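GENE 22 product (Bacillus phage spp1, PDB 2XC8) is of unknown function but shares fold similarity with a domain of the receptor-binding protein of lactococcal phage p2. Local coordinates at residues 5-10 / 114-119; 9-14 / 29-34; 55-60 / 78-83. All coordinates share one frame; numbering follows the deposited sequence.

Interaction 1: residues 5-10 / 114-119; sequences VNRKAV and FLYEKE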
# COMPACT_ATOMS: atom_id res chain seq x y z
N VAL B 5 -4.00 -6.08 -1.80
CA VAL B 5 -3.75 -7.50 -2.05
C VAL B 5 -2.40 -7.72 -2.73
O VAL B 5 -2.21 -7.38 -3.90
CB VAL B 5 -4.91 -8.17 -2.85
CG1 VAL B 5 -4.54 -9.59 -3.27
CG2 VAL B 5 -6.18 -8.19 -2.01
N ASN B 6 -1.46 -8.27 -1.96
CA ASN B 6 -0.14 -8.64 -2.46
C ASN B 6 -0.19 -10.04 -3.07
O ASN B 6 -0.72 -10.97 -2.44
CB ASN B 6 0.90 -8.61 -1.34
CG ASN B 6 1.09 -7.22 -0.75
OD1 ASN B 6 0.88 -7.01 0.45
ND2 ASN B 6 1.49 -6.27 -1.58
N ARG B 7 0.35 -10.20 -4.27
CA ARG B 7 0.42 -11.51 -4.92
C ARG B 7 1.71 -11.72 -5.71
O ARG B 7 2.18 -10.82 -6.40
CB ARG B 7 -0.80 -11.76 -5.82
CG ARG B 7 -0.90 -13.22 -6.28
CD ARG B 7 -2.04 -13.45 -7.25
NE ARG B 7 -2.34 -14.87 -7.36
CZ ARG B 7 -3.40 -15.47 -6.81
NH1 ARG B 7 -4.28 -14.76 -6.10
NH2 ARG B 7 -3.58 -16.77 -6.97
N LYS B 8 2.26 -12.93 -5.60
CA LYS B 8 3.42 -13.34 -6.38
C LYS B 8 2.99 -13.82 -7.76
O LYS B 8 2.19 -14.76 -7.87
CB LYS B 8 4.20 -14.44 -5.64
CG LYS B 8 4.89 -13.96 -4.37
CD LYS B 8 5.55 -15.10 -3.63
CE LYS B 8 6.23 -14.61 -2.36
NZ LYS B 8 6.87 -15.72 -1.60
N ALA B 9 3.51 -13.17 -8.79
CA ALA B 9 3.15 -13.49 -10.17
C ALA B 9 4.35 -13.36 -11.11
O ALA B 9 5.33 -12.69 -10.78
CB ALA B 9 2.00 -12.59 -10.64
N VAL B 10 4.25 -14.00 -12.27
CA VAL B 10 5.27 -13.90 -13.32
C VAL B 10 5.35 -12.45 -13.80
O VAL B 10 6.43 -11.87 -13.88
CB VAL B 10 4.97 -14.86 -14.51
CG1 VAL B 10 6.03 -14.72 -15.60
CG2 VAL B 10 4.90 -16.30 -14.03
N PHE B 114 -4.41 -4.07 -6.13
CA PHE B 114 -3.63 -5.29 -6.36
C PHE B 114 -2.17 -4.94 -6.61
O PHE B 114 -1.84 -4.25 -7.58
CB PHE B 114 -4.20 -6.08 -7.54
CG PHE B 114 -5.55 -6.71 -7.27
CD1 PHE B 114 -5.63 -7.98 -6.71
CD2 PHE B 114 -6.72 -6.04 -7.58
CE1 PHE B 114 -6.87 -8.57 -6.46
CE2 PHE B 114 -7.97 -6.61 -7.33
CZ PHE B 114 -8.04 -7.88 -6.77
N LEU B 115 -1.29 -5.41 -5.72
CA LEU B 115 0.14 -5.16 -5.83
C LEU B 115 0.89 -6.44 -6.19
O LEU B 115 1.04 -7.34 -5.36
CB LEU B 115 0.70 -4.56 -4.54
CG LEU B 115 0.23 -3.17 -4.08
CD1 LEU B 115 0.89 -2.80 -2.77
CD2 LEU B 115 0.51 -2.10 -5.13
N TYR B 116 1.36 -6.52 -7.43
CA TYR B 116 2.02 -7.73 -7.93
C TYR B 116 3.50 -7.73 -7.56
O TYR B 116 4.20 -6.72 -7.68
CB TYR B 116 1.64 -8.01 -9.39
CG TYR B 116 0.15 -8.23 -9.56
CD1 TYR B 116 -0.43 -9.46 -9.27
CD2 TYR B 116 -0.67 -7.19 -10.00
CE1 TYR B 116 -1.80 -9.66 -9.42
CE2 TYR B 116 -2.04 -7.38 -10.15
CZ TYR B 116 -2.60 -8.62 -9.86
OH TYR B 116 -3.96 -8.81 -10.02
N GLU B 117 3.95 -8.90 -7.12
CA GLU B 117 5.32 -9.08 -6.65
C GLU B 117 6.10 -10.16 -7.40
O GLU B 117 5.51 -11.01 -8.07
CB GLU B 117 5.10 -9.52 -5.21
CG GLU B 117 6.07 -8.96 -4.18
CD GLU B 117 5.72 -9.45 -2.78
OE1 GLU B 117 6.40 -10.38 -2.28
OE2 GLU B 117 4.76 -8.92 -2.17
N LYS B 118 7.43 -10.14 -7.26
CA LYS B 118 8.32 -11.16 -7.82
C LYS B 118 8.15 -12.50 -7.09
O LYS B 118 8.00 -12.53 -5.86
CB LYS B 118 9.78 -10.69 -7.75
CG LYS B 118 10.86 -11.71 -8.15
CD LYS B 118 10.87 -11.99 -9.65
CE LYS B 118 12.17 -12.73 -10.08
NZ LYS B 118 12.23 -12.89 -11.56
N GLU B 119 8.17 -13.60 -7.84
CA GLU B 119 8.00 -14.95 -7.29
C GLU B 119 9.23 -15.44 -6.50
O GLU B 119 10.25 -14.74 -6.43
CB GLU B 119 7.63 -15.95 -8.39
CG GLU B 119 6.16 -15.90 -8.81
CD GLU B 119 5.79 -16.93 -9.87
OE1 GLU B 119 6.70 -17.53 -10.48
OE2 GLU B 119 4.58 -17.14 -10.10
O HOH W 1 8.16 -13.51 -10.78
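E117 bonds segment 5-10 through both its backbone N and its backbone O, gripping R7 and A9. Its N donates to R7 O over 2.7 Å, and its O receives the A9 N-H in a nearly straight bond of 3.0 Å (174° at the hydrogen). With the bonds from L115 N to V5 O and from R7 N to L115 O, these join two parallel strands whose axes differ in direction by 26°. The E117 side chain stands on the face that also carries N6, K8 and L115. Its CB rests 3.4 Å from R7 O, and an unusual first torsion of -141° sends the extended chain to bring OE2 beside N6 CB. K8 does not pair with it: K8 NZ stays 5.4 Å from E117 OE1 and bonds to D120 O instead.

V5 packs on the other face, where its CB and CG1 lie side by side with the F114 ring, CB 3.9 Å from F114 CD1. E119 contributes beyond the regular pairing. Its CG comes within 3.8 Å of A9 N, and its carboxylate lies near the A9-V10 peptide and V10 CG2. A water bridges the two segments just past the paired residues, donating to A9 O and accepting from E119 N.

N6 OD1 makes a weak hydrogen bond to K18 of the second subunit. Strand 2-8 is outermost in the mixed five-stranded sheet of this chain, and 109-117 separates it from 93-103. The side chains of Y116 and K118 reach Y12 of strand 11-13, which follows directly after segment 5-10.

Interaction 2: residues 9-14 / 29-34; sequences AVWYLT and GELHKG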
# COMPACT_ATOMS: atom_id res chain seq x y z
N ALA B 9 3.51 -13.17 -8.79
CA ALA B 9 3.15 -13.49 -10.17
C ALA B 9 4.35 -13.36 -11.11
O ALA B 9 5.33 -12.69 -10.78
CB ALA B 9 2.00 -12.59 -10.64
N VAL B 10 4.25 -14.00 -12.27
CA VAL B 10 5.27 -13.90 -13.32
C VAL B 10 5.35 -12.45 -13.80
O VAL B 10 6.43 -11.87 -13.88
CB VAL B 10 4.97 -14.86 -14.51
CG1 VAL B 10 6.03 -14.72 -15.60
CG2 VAL B 10 4.90 -16.30 -14.03
N TRP B 11 4.18 -11.88 -14.11
CA TRP B 11 4.07 -10.46 -14.46
C TRP B 11 3.86 -9.64 -13.19
O TRP B 11 2.85 -9.81 -12.50
CB TRP B 11 2.91 -10.23 -15.43
CG TRP B 11 3.15 -10.75 -16.81
CD1 TRP B 11 2.87 -12.00 -17.28
CD2 TRP B 11 3.72 -10.03 -17.91
NE1 TRP B 11 3.22 -12.11 -18.60
CE2 TRP B 11 3.75 -10.91 -19.01
CE3 TRP B 11 4.20 -8.73 -18.07
CZ2 TRP B 11 4.24 -10.53 -20.27
CZ3 TRP B 11 4.70 -8.35 -19.31
CH2 TRP B 11 4.71 -9.25 -20.40
N TYR B 12 4.81 -8.77 -12.89
CA TYR B 12 4.71 -7.91 -11.71
C TYR B 12 5.11 -6.46 -11.99
O TYR B 12 5.91 -6.18 -12.89
CB TYR B 12 5.50 -8.49 -10.52
CG TYR B 12 7.00 -8.61 -10.72
CD1 TYR B 12 7.86 -7.61 -10.25
CD2 TYR B 12 7.55 -9.73 -11.33
CE1 TYR B 12 9.24 -7.72 -10.41
CE2 TYR B 12 8.93 -9.84 -11.50
CZ TYR B 12 9.77 -8.84 -11.03
OH TYR B 12 11.13 -8.95 -11.20
N LEU B 13 4.53 -5.55 -11.21
CA LEU B 13 4.70 -4.12 -11.40
C LEU B 13 5.33 -3.48 -10.17
O LEU B 13 4.85 -3.65 -9.05
CB LEU B 13 3.34 -3.48 -11.71
CG LEU B 13 3.24 -1.98 -12.04
CD1 LEU B 13 3.92 -1.66 -13.36
CD2 LEU B 13 1.79 -1.54 -12.06
N THR B 14 6.42 -2.74 -10.38
CA THR B 14 7.16 -2.10 -9.29
C THR B 14 6.63 -0.71 -8.96
O THR B 14 7.11 -0.05 -8.03
CB THR B 14 8.68 -2.02 -9.59
OG1 THR B 14 8.89 -1.28 -10.80
CG2 THR B 14 9.28 -3.42 -9.74
N GLY B 29 6.96 3.30 -12.87
CA GLY B 29 7.61 2.05 -12.49
C GLY B 29 7.96 1.15 -13.66
O GLY B 29 8.13 1.62 -14.79
N GLU B 30 8.07 -0.14 -13.37
CA GLU B 30 8.49 -1.12 -14.35
C GLU B 30 7.61 -2.36 -14.32
O GLU B 30 7.34 -2.92 -13.25
CB GLU B 30 9.95 -1.53 -14.12
CG GLU B 30 10.97 -0.44 -14.41
CD GLU B 30 12.38 -0.86 -14.05
OE1 GLU B 30 13.28 -0.69 -14.90
OE2 GLU B 30 12.59 -1.36 -12.92
N LEU B 31 7.16 -2.78 -15.49
CA LEU B 31 6.45 -4.05 -15.64
C LEU B 31 7.46 -5.13 -15.99
O LEU B 31 8.19 -5.01 -16.98
CB LEU B 31 5.37 -3.94 -16.72
CG LEU B 31 4.46 -5.15 -16.98
CD1 LEU B 31 3.56 -5.44 -15.79
CD2 LEU B 31 3.63 -4.92 -18.23
N HIS B 32 7.49 -6.18 -15.18
CA HIS B 32 8.42 -7.29 -15.39
C HIS B 32 7.75 -8.60 -15.80
O HIS B 32 6.71 -8.98 -15.26
CB HIS B 32 9.18 -7.62 -14.10
CG HIS B 32 10.12 -6.55 -13.65
ND1 HIS B 32 11.49 -6.70 -13.70
CD2 HIS B 32 9.90 -5.32 -13.12
CE1 HIS B 32 12.07 -5.61 -13.23
NE2 HIS B 32 11.12 -4.76 -12.87
N LYS B 33 8.37 -9.27 -16.77
CA LYS B 33 7.89 -10.57 -17.22
C LYS B 33 8.93 -11.55 -16.68
O LYS B 33 9.86 -11.94 -17.39
CB LYS B 33 7.79 -10.65 -18.75
CG LYS B 33 7.30 -11.99 -19.30
CD LYS B 33 7.46 -12.05 -20.81
CE LYS B 33 7.01 -13.40 -21.37
NZ LYS B 33 7.23 -13.50 -22.84
N GLY B 34 8.76 -11.93 -15.42
CA GLY B 34 9.74 -12.76 -14.71
C GLY B 34 11.09 -12.08 -14.65
O GLY B 34 11.19 -10.94 -14.18
O HOH W 2 13.13 -9.06 -13.77
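W11, Y12 and L13 pair with K33, H32 and L31 in an antiparallel arrangement, the strand axes 4.7 Å apart at 169°, with Y12 and H32 forming the hydrogen-bonded pair between two non-hydrogen-bonded ones. G34 N to V10 O and T14 N to E30 O extend the bonding at either end.

On one face the Y12 and H32 side chains pack together. Y12 CG lies between its backbone N and carbonyl carbon (chi1 63°), which turns the phenol across H32 CB. That carbon sits over the phenol face, 3.5 Å from the ring centroid, in a CH-pi contact. The imidazole runs on nearly parallel to the phenol, planes at 6°, but displaced so that the two share little face. One water ties their polar ends to the backbone: it donates to G34 O and also hydrogen-bonds Y12 OH and H32 ND1. Farther along, T14 OG1 accepts the E30 N-H at 2.9 Å in a bent bond, while T14 CG2 lies 3.9 Å from H32 NE2.

The opposite face is built round the W11 indole. The aliphatic chain of K33 crosses one side of it, CB standing 3.7 Å above the centroid of the six-membered ring. L31 meets the indole differently, with CG at the ring edge, 3.8 Å from W11 CE3. Extension of the K33 chain takes NZ past the ring to a salt bridge with E36.

Strand 37-47 flanks strand 23-33, and its F39 touches W11. On the side of W11 and L31, these residues pack on strands 56-64 and 93-103 of the other sheet, through L62, M64, I95 and R93.

Interaction 3: residues 55-60 / 78-83; sequences PVEYML and AYLDGE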
# COMPACT_ATOMS: atom_id res chain seq x y z
N PRO B 55 -23.74 4.78 -7.09
CA PRO B 55 -22.38 4.48 -6.66
C PRO B 55 -21.61 4.41 -7.97
O PRO B 55 -22.19 4.08 -9.01
CB PRO B 55 -22.50 3.08 -6.04
CG PRO B 55 -23.93 2.91 -5.68
CD PRO B 55 -24.69 3.75 -6.65
N VAL B 56 -20.32 4.72 -7.93
CA VAL B 56 -19.49 4.72 -9.13
C VAL B 56 -18.39 3.67 -9.03
O VAL B 56 -17.66 3.62 -8.03
CB VAL B 56 -18.87 6.11 -9.40
CG1 VAL B 56 -18.10 6.10 -10.70
CG2 VAL B 56 -19.94 7.19 -9.44
N GLU B 57 -18.27 2.84 -10.06
CA GLU B 57 -17.21 1.84 -10.14
C GLU B 57 -16.04 2.36 -10.97
O GLU B 57 -16.23 2.81 -12.10
CB GLU B 57 -17.73 0.54 -10.76
CG GLU B 57 -18.71 -0.23 -9.89
CD GLU B 57 -19.20 -1.50 -10.56
OE1 GLU B 57 -19.23 -1.57 -11.80
OE2 GLU B 57 -19.55 -2.45 -9.82
N TYR B 58 -14.84 2.30 -10.39
CA TYR B 58 -13.62 2.69 -11.10
C TYR B 58 -12.75 1.48 -11.38
O TYR B 58 -12.48 0.67 -10.49
CB TYR B 58 -12.84 3.73 -10.29
CG TYR B 58 -13.47 5.10 -10.29
CD1 TYR B 58 -13.20 6.01 -11.31
CD2 TYR B 58 -14.34 5.48 -9.27
CE1 TYR B 58 -13.78 7.27 -11.31
CE2 TYR B 58 -14.92 6.74 -9.26
CZ TYR B 58 -14.64 7.63 -10.28
OH TYR B 58 -15.21 8.88 -10.28
N MSE B 59 -12.31 1.37 -12.61
CA MSE B 59 -11.49 0.28 -13.07
C MSE B 59 -10.28 0.67 -13.85
O MSE B 59 -10.36 1.28 -14.87
CB MSE B 59 -12.32 -0.64 -13.91
CG MSE B 59 -12.20 -2.04 -13.47
SE MSE B 59 -13.60 -2.66 -12.36
CE MSE B 59 -14.45 -3.61 -13.73
N LEU B 60 -9.13 0.29 -13.35
CA LEU B 60 -7.87 0.66 -13.99
C LEU B 60 -7.24 -0.55 -14.68
O LEU B 60 -7.06 -1.60 -14.07
CB LEU B 60 -6.91 1.26 -12.96
CG LEU B 60 -5.56 1.83 -13.42
CD1 LEU B 60 -5.74 3.08 -14.28
CD2 LEU B 60 -4.68 2.14 -12.23
N ALA B 78 -18.00 3.38 -14.28
CA ALA B 78 -19.38 2.94 -14.43
C ALA B 78 -20.27 3.44 -13.31
O ALA B 78 -19.90 3.39 -12.14
CB ALA B 78 -19.45 1.42 -14.52
N TYR B 79 -21.45 3.94 -13.68
CA TYR B 79 -22.45 4.38 -12.71
C TYR B 79 -23.37 3.21 -12.41
O TYR B 79 -24.03 2.68 -13.32
CB TYR B 79 -23.23 5.57 -13.27
CG TYR B 79 -22.38 6.79 -13.56
CD1 TYR B 79 -22.29 7.83 -12.64
CD2 TYR B 79 -21.67 6.90 -14.76
CE1 TYR B 79 -21.51 8.95 -12.90
CE2 TYR B 79 -20.89 8.01 -15.03
CZ TYR B 79 -20.81 9.04 -14.10
OH TYR B 79 -20.04 10.14 -14.36
N LEU B 80 -23.41 2.79 -11.15
CA LEU B 80 -24.24 1.66 -10.73
C LEU B 80 -25.73 2.01 -10.73
O LEU B 80 -26.31 2.32 -9.69
CB LEU B 80 -23.80 1.12 -9.36
CG LEU B 80 -22.59 0.18 -9.29
CD1 LEU B 80 -22.34 -0.24 -7.85
CD2 LEU B 80 -22.78 -1.05 -10.18
N ASP B 81 -26.32 1.97 -11.93
CA ASP B 81 -27.75 2.21 -12.11
C ASP B 81 -28.46 0.96 -12.65
O ASP B 81 -29.68 0.95 -12.81
CB ASP B 81 -28.00 3.43 -13.01
CG ASP B 81 -27.38 3.29 -14.40
OD1 ASP B 81 -26.70 2.27 -14.68
OD2 ASP B 81 -27.58 4.21 -15.22
N GLY B 82 -27.68 -0.08 -12.92
CA GLY B 82 -28.19 -1.35 -13.43
C GLY B 82 -28.11 -1.51 -14.93
O GLY B 82 -28.44 -2.57 -15.47
N GLU B 83 -27.63 -0.49 -15.62
CA GLU B 83 -27.57 -0.47 -17.07
C GLU B 83 -26.22 -0.60 -17.71
O GLU B 83 -26.09 -0.66 -18.88
CB GLU B 83 -28.18 0.79 -17.59
CG GLU B 83 -29.49 0.58 -18.22
CD GLU B 83 -30.37 1.66 -17.86
OE1 GLU B 83 -30.99 2.26 -18.76
OE2 GLU B 83 -30.43 1.91 -16.66
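L80 fills the angle between P55 and E57, and this is the close-packed part of the contact. Its N-H bonds to P55 O at 2.8 Å, and from the same backbone the side chain turns toward the opposing segment. With CG anti to its carbonyl carbon (chi1 -80°), the isobutyl group places one methyl on each neighbour. The L80 and P55 side chains cross at about a right angle, L80 CD1 3.8 Å from P55 CB, and L80 CD2 comes 3.5 Å from E57 OE2. The extended E57 chain lays CG and its carboxylate against the leucine branch, and OE1 approaches A78 CB at 4.0 Å. Under these side chains, E57 and A78 form a hydrogen-bonded antiparallel pair, with E57 N to A78 O at 2.7 Å and A78 N to E57 O at 2.9 Å. A78 also touches C86, which is disulfide-bonded to C76.

The face of V56 and Y79 is looser. The V56 and Y79 side chains lie side by side, V56 CG2 4.0 Å from Y79 CD1, and that is the main side-chain meeting there. V56 itself is buried, against D51 and K77, whereas Y79 is exposed and its OH makes a weak hydrogen bond to K77 NZ. Past L80, the centre of an inverse gamma turn, the chain leaves strand 56-64. D81 is exposed, and its OD1 accepts from E83 N to close an Asx turn.

The chemistry is therefore that of a hairpin end: backbone bonds set the register, and apolar carbon from L80 packs on P55 and E57. E57 joins through the flank of its chain and carboxylate without an ionic partner in segment 78-83, so its charge probably adds little to the pairing.

Interactions 1 and 3 lie in the same mixed sheet but at its two outermost strands, their centres about 26 Å apart on opposite sides of the chain's centre. Interactions 1 and 2 are surface contacts, the latter with L13 and L31 buried; interaction 3, partly buried, closes a local antiparallel hairpin nested inside the loop that the parallel strands of interaction 1 close. Interaction 2 belongs to the separate four-stranded sheet, yet shares A9 and V10 with interaction 1 and touches it, so the two sheets meet there. All three rest on backbone bonds; interaction 2 adds aromatic faces and a salt-bridged lysine, interaction 1 mixed polar and apolar surface side chains, interaction 3 leucine packing.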